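Local coordinates for MdbA (Actinomyces oris, PDB 4Z7X), which is a thiol-disulfide oxidoreductase of the thioredoxin superfamily that probably introduces disulfide bonds into proteins of the sortase-mediated pilus assembly pathway, at residues 109-114 / 124-129; 39-44 / 63-68; 15-20 / 191-196; 71-76 / 206-211. All coordinates share one frame; numbering follows the deposited sequence. Where two conformers were deposited one is given.

How the contacts relate
Along the chain, contact 3 opens first with residues 15-20; contact 2 opens and closes, 71-76 opens contact 4, contact 1 follows whole, and 191-196 and 206-211 close contacts 3 and 4. Contact 2, about 2 Å from the chain centre, ties edge strand 41-43 to the end of central strand 58-63. It touches contact 1, a helix pair centred about 10 Å away, through Tyr-65 and His-127. Contact 4 fastens helix 68-86 beside the opposite edge of the sheet; its centre is about 20 Å from that of contact 1, yet Glu-74 touches His-127. At the likely CxxC site, Thr-196 from the 191-196 end of surface contact 3 meets Cys-67, with His-127 and Phe-73 nearby.

Contact 1: residues 109-114 / 124-129; sequences MNAMGV and LSFHNA
In the antiparallel pair of helices 103-118 and 123-140, Ala-111 and Met-112 pack against Phe-126 and His-127. The local axes approach to 10.5 Å at an angle of 163°, and the nearest CA atoms, of Met-112 and His-127, are 7.4 Å apart; side chains span the gap and reach the backbone of the opposite helix, with Met-112 CE 3.3 Å from His-127 N. Phe-126 has CG anti to its backbone nitrogen (chi1 -175°), which swings the ring across to the first helix. There Ala-111 CB meets the ring at its edge, 4.0 Å from Phe-126 CZ. Met-112, a selenomethionine with two deposited conformers, bends at chi2 and chi3 in the one described. Its selenium lies 5.5 Å from the centroid of the Phe-126 ring, 86° off the normal, a Met-aromatic contact made at the ring edge. The helix pair probably belongs to a helical insertion in the thioredoxin fold, as in DsbA-like oxidoreductases; it lies between strands 91-96 and 198-201. A serine in place of Phe-126 would probably open a gap beside Ala-111 and take away the ring against which the Met-112 selenium and CE rest. Beyond the ring, Met-112 CE reaches His-127 CB at 3.5 Å, coming at the edge of the imidazole. His-127 ND1 is hydrogen-bonded to Tyr-65 OH, in the loop after strand 58-63, while Phe-63 and Phe-131 each meet the ring edge-to-face.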
loop_
_atom_site.group_PDB
_atom_site.type_symbol
_atom_site.label_atom_id
_atom_site.label_comp_id
_atom_site.label_asym_id
_atom_site.label_seq_id
_atom_site.Cartn_x
_atom_site.Cartn_y
_atom_site.Cartn_z
HETATM N N MSE A 109 -1.927 -2.353 9.588
HETATM C CA MSE A 109 -2.764 -3.139 8.675
HETATM C C MSE A 109 -4.199 -3.301 9.185
HETATM O O MSE A 109 -5.150 -3.314 8.413
HETATM C CB MSE A 109 -2.109 -4.464 8.271
HETATM C CG MSE A 109 -0.949 -4.169 7.342
HETATM SE SE MSE A 109 -0.079 -5.786 6.684
HETATM C CE MSE A 109 -1.569 -6.487 5.658
ATOM N N ASN A 110 -4.384 -3.445 10.487
ATOM C CA ASN A 110 -5.731 -3.521 11.006
ATOM C C ASN A 110 -6.508 -2.222 10.800
ATOM O O ASN A 110 -7.674 -2.250 10.428
ATOM C CB ASN A 110 -5.694 -3.944 12.479
ATOM C CG ASN A 110 -5.629 -5.448 12.614
ATOM O OD1 ASN A 110 -6.587 -6.105 12.258
ATOM N ND2 ASN A 110 -4.523 -6.000 13.113
ATOM N N ALA A 111 -5.856 -1.073 10.996
ATOM C CA ALA A 111 -6.524 0.202 10.769
ATOM C C ALA A 111 -6.773 0.399 9.260
ATOM O O ALA A 111 -7.846 0.834 8.860
ATOM C CB ALA A 111 -5.697 1.358 11.296
HETATM N N MSE A 112 -5.804 0.031 8.438
HETATM C CA MSE A 112 -5.967 0.115 6.982
HETATM C C MSE A 112 -7.096 -0.765 6.512
HETATM O O MSE A 112 -7.829 -0.399 5.599
HETATM C CB MSE A 112 -4.672 -0.260 6.251
HETATM C CG MSE A 112 -4.812 -0.210 4.712
HETATM SE SE MSE A 112 -5.561 1.495 3.976
HETATM C CE MSE A 112 -3.831 2.412 3.946
ATOM N N GLY A 113 -7.275 -1.940 7.124
ATOM C CA GLY A 113 -8.379 -2.823 6.736
ATOM C C GLY A 113 -9.726 -2.153 6.966
ATOM O O GLY A 113 -10.636 -2.237 6.133
ATOM N N VAL A 114 -9.858 -1.466 8.097
ATOM C CA VAL A 114 -11.099 -0.744 8.386
ATOM C C VAL A 114 -11.303 0.365 7.347
ATOM O O VAL A 114 -12.393 0.550 6.832
ATOM C CB VAL A 114 -11.043 -0.113 9.803
ATOM C CG1 VAL A 114 -12.243 0.797 10.040
ATOM C CG2 VAL A 114 -10.937 -1.157 10.921
ATOM N N LEU A 124 -5.838 5.705 -0.053
ATOM C CA LEU A 124 -4.476 6.030 -0.497
ATOM C C LEU A 124 -3.847 7.149 0.351
ATOM O O LEU A 124 -2.654 7.104 0.680
ATOM C CB LEU A 124 -4.460 6.302 -2.006
ATOM C CG LEU A 124 -3.095 6.362 -2.657
ATOM C CD1 LEU A 124 -2.289 5.105 -2.400
ATOM C CD2 LEU A 124 -3.241 6.617 -4.150
ATOM N N SER A 125 -4.648 8.120 0.765
ATOM C CA SER A 125 -4.178 9.192 1.633
ATOM C C SER A 125 -3.814 8.656 3.006
ATOM O O SER A 125 -2.839 9.081 3.641
ATOM C CB SER A 125 -5.253 10.249 1.774
ATOM O OG SER A 125 -5.406 10.912 0.564
ATOM N N PHE A 126 -4.589 7.680 3.473
ATOM C CA PHE A 126 -4.293 7.072 4.791
ATOM C C PHE A 126 -3.002 6.268 4.733
ATOM O O PHE A 126 -2.201 6.268 5.665
ATOM C CB PHE A 126 -5.462 6.230 5.268
ATOM C CG PHE A 126 -5.268 5.693 6.651
ATOM C CD1 PHE A 126 -5.232 6.551 7.757
ATOM C CD2 PHE A 126 -5.146 4.352 6.868
ATOM C CE1 PHE A 126 -5.060 6.053 9.028
ATOM C CE2 PHE A 126 -4.968 3.836 8.168
ATOM C CZ PHE A 126 -4.894 4.696 9.239
ATOM N N HIS A 127 -2.810 5.565 3.632
ATOM C CA HIS A 127 -1.554 4.851 3.404
ATOM C C HIS A 127 -0.371 5.785 3.554
ATOM O O HIS A 127 0.594 5.506 4.259
ATOM C CB HIS A 127 -1.585 4.258 1.986
ATOM C CG HIS A 127 -0.345 3.543 1.576
ATOM N ND1 HIS A 127 -0.039 2.280 2.011
ATOM C CD2 HIS A 127 0.636 3.899 0.718
ATOM C CE1 HIS A 127 1.089 1.898 1.457
ATOM N NE2 HIS A 127 1.513 2.861 0.653
ATOM N N ASN A 128 -0.452 6.906 2.860
ATOM C CA ASN A 128 0.578 7.930 2.990
ATOM C C ASN A 128 0.738 8.423 4.417
ATOM O O ASN A 128 1.879 8.636 4.901
ATOM C CB ASN A 128 0.278 9.115 2.077
ATOM C CG ASN A 128 1.299 10.209 2.233
ATOM O OD1 ASN A 128 2.426 10.086 1.732
ATOM N ND2 ASN A 128 0.949 11.266 2.940
ATOM N N ALA A 129 -0.386 8.695 5.073
ATOM C CA ALA A 129 -0.319 9.242 6.402
ATOM C C ALA A 129 0.308 8.283 7.400
ATOM O O ALA A 129 1.016 8.713 8.321
ATOM C CB ALA A 129 -1.694 9.720 6.846
#

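Contact 2: residues 39-44 / 63-68; sequences ASWTYG and FDYSCS. With 3CX ((2S)-3-(cyclohexylamino)-2-hydroxypropane-1-sulfonic acid), chain C.
Trp-41 pushes the far corner of its indole, CH2, against the ring edge of Phe-63 and the hydroxyl of Tyr-65. The corner is 3.9 Å from Phe-63 CZ, and the two side chains cross at about a right angle. Tyr-65 approaches from the opposite direction, its OH, held by His-127 of helix 123-140, lying in the indole plane 3.7 Å from Trp-41 CH2. Both Trp-41 (chi1 74°) and Phe-63 (chi1 73°) place CG between backbone N and carbonyl carbon, turning CH2 and CZ together. Within 63-68, Phe-63 CE2 sits over the centre of one face of Tyr-65. Trp-41 NE1 fixes the other end of the indole by donating to Tyr-43 OH (2.9 Å, 154°), almost in the ring plane. Edge strand 41-43 thus packs on the end of thioredoxin-sheet strand 58-63 and the loop that leaves it. That loop holds a type I turn from Asp-64 to Cys-67 and an Asx turn, Asp-64 OD1 accepting from Ser-66 N at 2.9 Å. Cys-67 N-caps the next helix, consistent with the first cysteine of a CxxC site. Beyond, Gly-44 N donates to the ligand hydroxyl OAC at 2.9 Å, and Tyr-43 CE1 touches cyclohexyl CAG at 3.9 Å.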
loop_
_atom_site.group_PDB
_atom_site.type_symbol
_atom_site.label_atom_id
_atom_site.label_comp_id
_atom_site.label_asym_id
_atom_site.label_seq_id
_atom_site.Cartn_x
_atom_site.Cartn_y
_atom_site.Cartn_z
ATOM N N ALA A 39 -3.304 -10.617 -1.399
ATOM C CA ALA A 39 -3.282 -9.575 -0.373
ATOM C C ALA A 39 -3.162 -8.133 -0.887
ATOM O O ALA A 39 -3.203 -7.216 -0.086
ATOM C CB ALA A 39 -2.239 -9.847 0.711
ATOM N N SER A 40 -3.062 -7.953 -2.208
ATOM C CA SER A 40 -2.856 -6.618 -2.750
ATOM C C SER A 40 -4.197 -5.894 -2.904
ATOM O O SER A 40 -5.290 -6.509 -2.904
ATOM C CB SER A 40 -2.130 -6.649 -4.118
ATOM O OG SER A 40 -2.865 -7.330 -5.143
ATOM N N TRP A 41 -4.111 -4.582 -3.091
ATOM C CA TRP A 41 -5.250 -3.800 -3.531
ATOM C C TRP A 41 -4.809 -2.829 -4.588
ATOM O O TRP A 41 -3.626 -2.497 -4.666
ATOM C CB TRP A 41 -5.980 -3.119 -2.394
ATOM C CG TRP A 41 -5.359 -1.957 -1.762
ATOM C CD1 TRP A 41 -5.705 -0.667 -1.986
ATOM C CD2 TRP A 41 -4.363 -1.925 -0.706
ATOM N NE1 TRP A 41 -5.005 0.160 -1.154
ATOM C CE2 TRP A 41 -4.167 -0.584 -0.369
ATOM C CE3 TRP A 41 -3.588 -2.892 -0.063
ATOM C CZ2 TRP A 41 -3.273 -0.189 0.622
ATOM C CZ3 TRP A 41 -2.686 -2.503 0.915
ATOM C CH2 TRP A 41 -2.544 -1.167 1.253
ATOM N N THR A 42 -5.758 -2.356 -5.396
ATOM C CA THR A 42 -5.392 -1.639 -6.602
ATOM C C THR A 42 -6.205 -0.390 -6.849
ATOM O O THR A 42 -7.321 -0.273 -6.354
ATOM C CB THR A 42 -5.471 -2.518 -7.880
ATOM O OG1 THR A 42 -6.835 -2.806 -8.188
ATOM C CG2 THR A 42 -4.723 -3.833 -7.694
ATOM N N TYR A 43 -5.596 0.494 -7.652
ATOM C CA TYR A 43 -6.190 1.737 -8.111
ATOM C C TYR A 43 -6.006 1.844 -9.621
ATOM O O TYR A 43 -4.903 1.695 -10.114
ATOM C CB TYR A 43 -5.511 2.962 -7.440
ATOM C CG TYR A 43 -5.589 2.944 -5.918
ATOM C CD1 TYR A 43 -6.604 3.605 -5.240
ATOM C CD2 TYR A 43 -4.645 2.270 -5.174
ATOM C CE1 TYR A 43 -6.692 3.601 -3.869
ATOM C CE2 TYR A 43 -4.690 2.266 -3.796
ATOM C CZ TYR A 43 -5.733 2.922 -3.134
ATOM O OH TYR A 43 -5.759 2.872 -1.743
ATOM N N GLY A 44 -7.106 2.105 -10.330
ATOM C CA GLY A 44 -7.069 2.364 -11.764
ATOM C C GLY A 44 -7.145 1.191 -12.749
ATOM O O GLY A 44 -7.030 1.388 -13.959
ATOM N N PHE A 63 5.675 -3.648 -0.029
ATOM C CA PHE A 63 6.102 -2.766 1.063
ATOM C C PHE A 63 5.749 -3.350 2.423
ATOM O O PHE A 63 4.934 -4.270 2.540
ATOM C CB PHE A 63 5.422 -1.411 0.904
ATOM C CG PHE A 63 3.964 -1.431 1.248
ATOM C CD1 PHE A 63 2.996 -1.789 0.329
ATOM C CD2 PHE A 63 3.581 -1.232 2.556
ATOM C CE1 PHE A 63 1.671 -1.845 0.721
ATOM C CE2 PHE A 63 2.272 -1.276 2.948
ATOM C CZ PHE A 63 1.302 -1.605 2.022
ATOM N N ASP A 64 6.436 -2.830 3.440
ATOM C CA ASP A 64 6.142 -3.079 4.860
ATOM C C ASP A 64 6.027 -1.704 5.538
ATOM O O ASP A 64 6.937 -0.879 5.415
ATOM C CB ASP A 64 7.293 -3.900 5.480
ATOM C CG ASP A 64 7.043 -4.322 6.923
ATOM O OD1 ASP A 64 6.252 -3.668 7.605
ATOM O OD2 ASP A 64 7.691 -5.293 7.394
ATOM N N TYR A 65 4.923 -1.465 6.216
ATOM C CA TYR A 65 4.728 -0.248 6.987
ATOM C C TYR A 65 5.821 0.062 8.008
ATOM O O TYR A 65 5.960 1.216 8.419
ATOM C CB TYR A 65 3.351 -0.211 7.682
ATOM C CG TYR A 65 2.173 0.016 6.740
ATOM C CD1 TYR A 65 2.110 1.162 5.978
ATOM C CD2 TYR A 65 1.183 -0.935 6.570
ATOM C CE1 TYR A 65 1.070 1.404 5.120
ATOM C CE2 TYR A 65 0.132 -0.723 5.698
ATOM C CZ TYR A 65 0.088 0.438 4.962
ATOM O OH TYR A 65 -0.926 0.632 4.084
ATOM N N SER A 66 6.561 -0.953 8.430
ATOM C CA SER A 66 7.654 -0.781 9.395
ATOM C C SER A 66 9.053 -0.731 8.775
ATOM O O SER A 66 10.050 -0.736 9.508
ATOM C CB SER A 66 7.626 -1.898 10.433
ATOM O OG SER A 66 6.459 -1.813 11.235
ATOM N N CYS A 67 9.108 -0.575 7.450
ATOM C CA CYS A 67 10.374 -0.525 6.697
ATOM C C CYS A 67 10.759 0.924 6.397
ATOM O O CYS A 67 10.017 1.672 5.707
ATOM C CB CYS A 67 10.255 -1.348 5.398
ATOM S SG CYS A 67 11.672 -1.130 4.284
ATOM N N SER A 68 11.925 1.328 6.870
ATOM C CA SER A 68 12.365 2.712 6.653
ATOM C C SER A 68 12.607 3.056 5.206
ATOM O O SER A 68 12.368 4.194 4.801
ATOM C CB SER A 68 13.616 2.992 7.503
ATOM O OG SER A 68 14.723 2.214 7.081
HETATM O OAA 3CX C . -12.537 2.503 -11.826
HETATM O OAB 3CX C . -10.151 1.623 -11.756
HETATM O OAC 3CX C . -9.298 0.963 -8.786
HETATM O OAD 3CX C . -11.893 0.115 -11.385
HETATM C CAE 3CX C . -9.512 1.042 -2.197
HETATM C CAF 3CX C . -9.901 -0.366 -2.563
HETATM C CAG 3CX C . -10.171 2.155 -3.003
HETATM C CAH 3CX C . -9.890 -0.544 -4.082
HETATM C CAI 3CX C . -10.200 2.005 -4.505
HETATM C CAJ 3CX C . -11.028 0.995 -7.191
HETATM C CAK 3CX C . -11.514 1.708 -9.527
HETATM N NAL 3CX C . -10.103 0.225 -6.338
HETATM C CAM 3CX C . -10.686 0.754 -8.653
HETATM C CAN 3CX C . -9.683 0.674 -4.971
HETATM S SAO 3CX C . -11.461 1.476 -11.176
#

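Contact 3: residues 15-20 / 191-196; sequences PAPSEG and RELEGT
Arg-191 presents the edge of its guanidinium to Pro-15 O and grips that one oxygen side-on with two nitrogens. The shorter bond runs from Arg-191 NE to Pro-15 O, 2.7 Å with an N-H...O angle of 149°, and arrives nearly along the C=O axis. Its companion, from Arg-191 NH1 to the same oxygen, is 3.0 Å long and more bent at 134°; it lies in the carbonyl plane, on a lone pair. Both leave the acceptor within a few degrees of the guanidinium plane, and together they fix the rotation of the flat group. The arginine chain is extended from CG to NE, which carries the guanidinium past the Pro-17 ring. Pro-17 slides by in the opposite direction, its CD 4.1 Å from Arg-191 CG. The bonded pair joins the N-terminal loop, ahead of the thioredoxin sheet, to the turn that follows helix 178-190; that helix ends in a Schellman motif at Glu-192, right after the arginine. With a leucine at Arg-191, Pro-15 O would probably lose both of these donors, and Asp-38, salt-bridged to NH2, its charged mate. Alongside the polar grip, Pro-15 CD rests 3.7 Å from Arg-191 NH1. Farther along, Pro-17 CG makes a looser apolar contact with Leu-193 CD2 at 4.4 Å, and Phe-200 of strand 198-201 touches both of these residues.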
loop_
_atom_site.group_PDB
_atom_site.type_symbol
_atom_site.label_atom_id
_atom_site.label_comp_id
_atom_site.label_asym_id
_atom_site.label_seq_id
_atom_site.Cartn_x
_atom_site.Cartn_y
_atom_site.Cartn_z
ATOM N N PRO A 15 0.458 -15.970 -8.649
ATOM C CA PRO A 15 1.081 -15.727 -9.944
ATOM C C PRO A 15 2.409 -15.003 -9.821
ATOM O O PRO A 15 2.610 -14.182 -8.917
ATOM C CB PRO A 15 0.075 -14.843 -10.647
ATOM C CG PRO A 15 -1.217 -15.287 -10.066
ATOM C CD PRO A 15 -0.899 -15.406 -8.606
ATOM N N ALA A 16 3.317 -15.323 -10.731
ATOM C CA ALA A 16 4.598 -14.679 -10.760
ATOM C C ALA A 16 4.471 -13.174 -10.986
ATOM O O ALA A 16 3.521 -12.707 -11.644
ATOM C CB ALA A 16 5.463 -15.296 -11.831
ATOM N N PRO A 17 5.417 -12.398 -10.410
ATOM C CA PRO A 17 5.344 -10.954 -10.668
ATOM C C PRO A 17 5.221 -10.570 -12.151
ATOM O O PRO A 17 4.571 -9.601 -12.491
ATOM C CB PRO A 17 6.651 -10.433 -10.056
ATOM C CG PRO A 17 6.919 -11.388 -8.923
ATOM C CD PRO A 17 6.434 -12.733 -9.387
ATOM N N SER A 18 5.820 -11.353 -13.033
ATOM C CA SER A 18 5.717 -11.096 -14.456
ATOM C C SER A 18 4.315 -11.099 -15.016
ATOM O O SER A 18 4.076 -10.539 -16.083
ATOM C CB SER A 18 6.597 -12.081 -15.251
ATOM O OG SER A 18 6.271 -13.439 -14.987
ATOM N N GLU A 19 3.385 -11.714 -14.285
ATOM C CA GLU A 19 1.981 -11.758 -14.664
ATOM C C GLU A 19 1.206 -10.523 -14.242
ATOM O O GLU A 19 0.062 -10.363 -14.652
ATOM C CB GLU A 19 1.301 -12.996 -14.052
ATOM C CG GLU A 19 1.864 -14.322 -14.510
ATOM C CD GLU A 19 1.455 -14.613 -15.929
ATOM O OE1 GLU A 19 2.366 -14.691 -16.766
ATOM O OE2 GLU A 19 0.229 -14.717 -16.196
ATOM N N GLY A 20 1.784 -9.643 -13.415
ATOM C CA GLY A 20 1.054 -8.420 -13.078
ATOM C C GLY A 20 -0.128 -8.697 -12.161
ATOM O O GLY A 20 -0.026 -9.454 -11.180
ATOM N N ARG A 191 6.631 -15.695 -3.919
ATOM C CA ARG A 191 7.281 -15.070 -5.052
ATOM C C ARG A 191 8.773 -14.862 -4.863
ATOM O O ARG A 191 9.467 -14.307 -5.762
ATOM C CB ARG A 191 6.573 -13.767 -5.329
ATOM C CG ARG A 191 5.146 -14.057 -5.739
ATOM C CD ARG A 191 4.377 -12.814 -5.783
ATOM N NE ARG A 191 3.144 -13.027 -6.534
ATOM C CZ ARG A 191 2.012 -12.389 -6.281
ATOM N NH1 ARG A 191 0.931 -12.611 -7.022
ATOM N NH2 ARG A 191 1.941 -11.598 -5.237
ATOM N N GLU A 192 9.255 -15.318 -3.705
ATOM C CA GLU A 192 10.688 -15.373 -3.378
ATOM C C GLU A 192 11.369 -14.022 -3.519
ATOM O O GLU A 192 12.493 -13.898 -4.021
ATOM C CB GLU A 192 11.373 -16.419 -4.235
ATOM C CG GLU A 192 10.769 -17.810 -4.019
ATOM C CD GLU A 192 11.765 -18.947 -4.102
ATOM O OE1 GLU A 192 11.316 -20.055 -4.428
ATOM O OE2 GLU A 192 12.971 -18.757 -3.819
ATOM N N LEU A 193 10.672 -13.016 -3.039
ATOM C CA LEU A 193 11.182 -11.662 -3.065
ATOM C C LEU A 193 12.182 -11.528 -1.923
ATOM O O LEU A 193 12.129 -12.266 -0.932
ATOM C CB LEU A 193 10.034 -10.669 -2.952
ATOM C CG LEU A 193 8.998 -10.854 -4.065
ATOM C CD1 LEU A 193 7.923 -9.799 -3.896
ATOM C CD2 LEU A 193 9.594 -10.747 -5.452
ATOM N N GLU A 194 13.103 -10.592 -2.082
ATOM C CA GLU A 194 14.282 -10.545 -1.232
ATOM C C GLU A 194 14.279 -9.426 -0.193
ATOM O O GLU A 194 14.994 -9.520 0.807
ATOM C CB GLU A 194 15.527 -10.484 -2.115
ATOM C CG GLU A 194 15.467 -11.550 -3.217
ATOM C CD GLU A 194 16.806 -11.884 -3.846
ATOM O OE1 GLU A 194 16.968 -13.056 -4.286
ATOM O OE2 GLU A 194 17.683 -10.990 -3.917
ATOM N N GLY A 195 13.521 -8.376 -0.427
ATOM C CA GLY A 195 13.472 -7.263 0.490
ATOM C C GLY A 195 12.338 -6.313 0.172
ATOM O O GLY A 195 11.572 -6.533 -0.776
ATOM N N THR A 196 12.253 -5.240 0.955
ATOM C CA THR A 196 11.271 -4.177 0.708
ATOM C C THR A 196 11.962 -2.788 0.633
ATOM O O THR A 196 12.986 -2.567 1.259
ATOM C CB THR A 196 10.172 -4.090 1.779
ATOM O OG1 THR A 196 10.773 -3.991 3.071
ATOM C CG2 THR A 196 9.297 -5.312 1.749
#

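Contact 4: residues 71-76 / 206-211; sequences AQFEGL and VDLNKL
Helix 68-86 and the turn after strand 204-205 keep their backbones well apart, the nearest CA atoms being those of Phe-73 and Leu-211 at 9.0 Å. Side chains bridge the distance. Phe-73 has CG anti to its backbone N (chi1 -174°), which sends the ring out from the helix toward the turn; there Leu-211 CD1 meets its edge, 3.9 Å from Phe-73 CE2. Leu-208 CD2 approaches the same Phe-73 CE2 at 4.2 Å, obliquely. One turn along the helix, Leu-76 CD2 lies 3.8 Å from the backbone Leu-211 O. The 3-10 segment 208-210, which starts at the first of the turn's two leucines, brings both to the one ring. An Asx turn shapes its start: Asp-207 OD1 accepts from Asn-209 N at 2.9 Å, met from above the carboxylate plane, and from Asn-209 ND2 at 3.1 Å on its syn lone pair. Lys-210 NZ forms a salt bridge with Asp-207 OD2 at 3.6 Å. Val-199 of strand 198-201 touches both Phe-73 and Leu-208, so the helix also packs on the sheet. The polar bonds thus set the shape of the turn, while its hold on the helix is van der Waals packing, mostly apolar, without directional bonds.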
loop_
_atom_site.group_PDB
_atom_site.type_symbol
_atom_site.label_atom_id
_atom_site.label_comp_id
_atom_site.label_asym_id
_atom_site.label_seq_id
_atom_site.Cartn_x
_atom_site.Cartn_y
_atom_site.Cartn_z
ATOM N N ALA A 71 9.261 3.784 3.821
ATOM C CA ALA A 71 8.795 5.108 4.261
ATOM C C ALA A 71 9.434 6.189 3.410
ATOM O O ALA A 71 8.754 7.137 3.007
ATOM C CB ALA A 71 9.098 5.326 5.748
ATOM N N GLN A 72 10.728 6.054 3.124
ATOM C CA GLN A 72 11.447 7.040 2.303
ATOM C C GLN A 72 10.866 7.020 0.889
ATOM O O GLN A 72 10.685 8.072 0.257
ATOM C CB GLN A 72 12.955 6.707 2.227
ATOM C CG GLN A 72 13.731 6.895 3.524
ATOM C CD GLN A 72 15.203 6.507 3.397
ATOM O OE1 GLN A 72 15.639 5.484 3.931
ATOM N NE2 GLN A 72 15.967 7.314 2.676
ATOM N N PHE A 73 10.590 5.805 0.383
ATOM C CA PHE A 73 10.058 5.642 -0.955
ATOM C C PHE A 73 8.731 6.325 -1.085
ATOM O O PHE A 73 8.499 7.054 -2.052
ATOM C CB PHE A 73 9.943 4.142 -1.299
ATOM C CG PHE A 73 9.528 3.855 -2.727
ATOM C CD1 PHE A 73 8.181 3.887 -3.083
ATOM C CD2 PHE A 73 10.482 3.532 -3.710
ATOM C CE1 PHE A 73 7.790 3.639 -4.390
ATOM C CE2 PHE A 73 10.096 3.263 -5.002
ATOM C CZ PHE A 73 8.748 3.320 -5.351
ATOM N N GLU A 74 7.859 6.095 -0.125
ATOM C CA GLU A 74 6.550 6.709 -0.122
ATOM C C GLU A 74 6.674 8.239 -0.084
ATOM O O GLU A 74 5.990 8.947 -0.847
ATOM C CB GLU A 74 5.725 6.185 1.054
ATOM C CG GLU A 74 4.420 6.957 1.285
ATOM C CD GLU A 74 3.357 6.787 0.198
ATOM O OE1 GLU A 74 2.367 7.574 0.228
ATOM O OE2 GLU A 74 3.513 5.875 -0.652
ATOM N N GLY A 75 7.541 8.749 0.793
ATOM C CA GLY A 75 7.710 10.188 0.854
ATOM C C GLY A 75 8.187 10.801 -0.482
ATOM O O GLY A 75 7.690 11.827 -0.921
ATOM N N LEU A 76 9.136 10.155 -1.139
ATOM C CA LEU A 76 9.689 10.671 -2.363
ATOM C C LEU A 76 8.698 10.622 -3.524
ATOM O O LEU A 76 8.681 11.506 -4.359
ATOM C CB LEU A 76 10.953 9.882 -2.730
ATOM C CG LEU A 76 11.746 10.298 -3.962
ATOM C CD1 LEU A 76 12.190 11.749 -3.812
ATOM C CD2 LEU A 76 12.939 9.368 -4.210
ATOM N N VAL A 206 12.050 -3.274 -11.308
ATOM C CA VAL A 206 12.545 -1.916 -11.382
ATOM C C VAL A 206 13.735 -1.771 -10.452
ATOM O O VAL A 206 13.641 -2.105 -9.292
ATOM C CB VAL A 206 11.445 -0.923 -11.019
ATOM C CG1 VAL A 206 11.988 0.491 -10.958
ATOM C CG2 VAL A 206 10.279 -1.003 -12.027
ATOM N N ASP A 207 14.852 -1.260 -10.986
ATOM C CA ASP A 207 16.058 -0.982 -10.208
ATOM C C ASP A 207 15.773 0.209 -9.301
ATOM O O ASP A 207 15.626 1.341 -9.770
ATOM C CB ASP A 207 17.239 -0.690 -11.153
ATOM C CG ASP A 207 18.551 -0.372 -10.432
ATOM O OD1 ASP A 207 18.570 -0.370 -9.187
ATOM O OD2 ASP A 207 19.585 -0.118 -11.129
ATOM N N LEU A 208 15.726 -0.047 -7.992
ATOM C CA LEU A 208 15.413 0.996 -7.033
ATOM C C LEU A 208 16.486 2.055 -6.961
ATOM O O LEU A 208 16.211 3.211 -6.606
ATOM C CB LEU A 208 15.241 0.407 -5.659
ATOM C CG LEU A 208 14.120 -0.590 -5.464
ATOM C CD1 LEU A 208 14.297 -1.128 -4.061
ATOM C CD2 LEU A 208 12.776 0.080 -5.630
ATOM N N ASN A 209 17.703 1.688 -7.348
ATOM C CA ASN A 209 18.796 2.675 -7.403
ATOM C C ASN A 209 18.649 3.698 -8.528
ATOM O O ASN A 209 19.313 4.743 -8.513
ATOM C CB ASN A 209 20.153 1.973 -7.464
ATOM C CG ASN A 209 20.338 0.990 -6.307
ATOM O OD1 ASN A 209 20.526 1.394 -5.172
ATOM N ND2 ASN A 209 20.297 -0.304 -6.601
ATOM N N LYS A 210 17.792 3.411 -9.505
ATOM C CA LYS A 210 17.531 4.388 -10.542
ATOM C C LYS A 210 16.380 5.315 -10.188
ATOM O O LYS A 210 16.113 6.238 -10.915
ATOM C CB LYS A 210 17.312 3.705 -11.890
ATOM C CG LYS A 210 18.550 2.946 -12.359
ATOM C CD LYS A 210 18.916 3.244 -13.810
ATOM C CE LYS A 210 20.395 2.973 -14.079
ATOM N NZ LYS A 210 20.731 1.520 -14.069
ATOM N N LEU A 211 15.729 5.100 -9.047
ATOM C CA LEU A 211 14.599 5.938 -8.662
ATOM C C LEU A 211 15.012 6.866 -7.546
ATOM O O LEU A 211 14.587 6.697 -6.421
ATOM C CB LEU A 211 13.428 5.080 -8.181
ATOM C CG LEU A 211 12.959 3.971 -9.125
ATOM C CD1 LEU A 211 11.933 3.094 -8.435
ATOM C CD2 LEU A 211 12.388 4.589 -10.378
#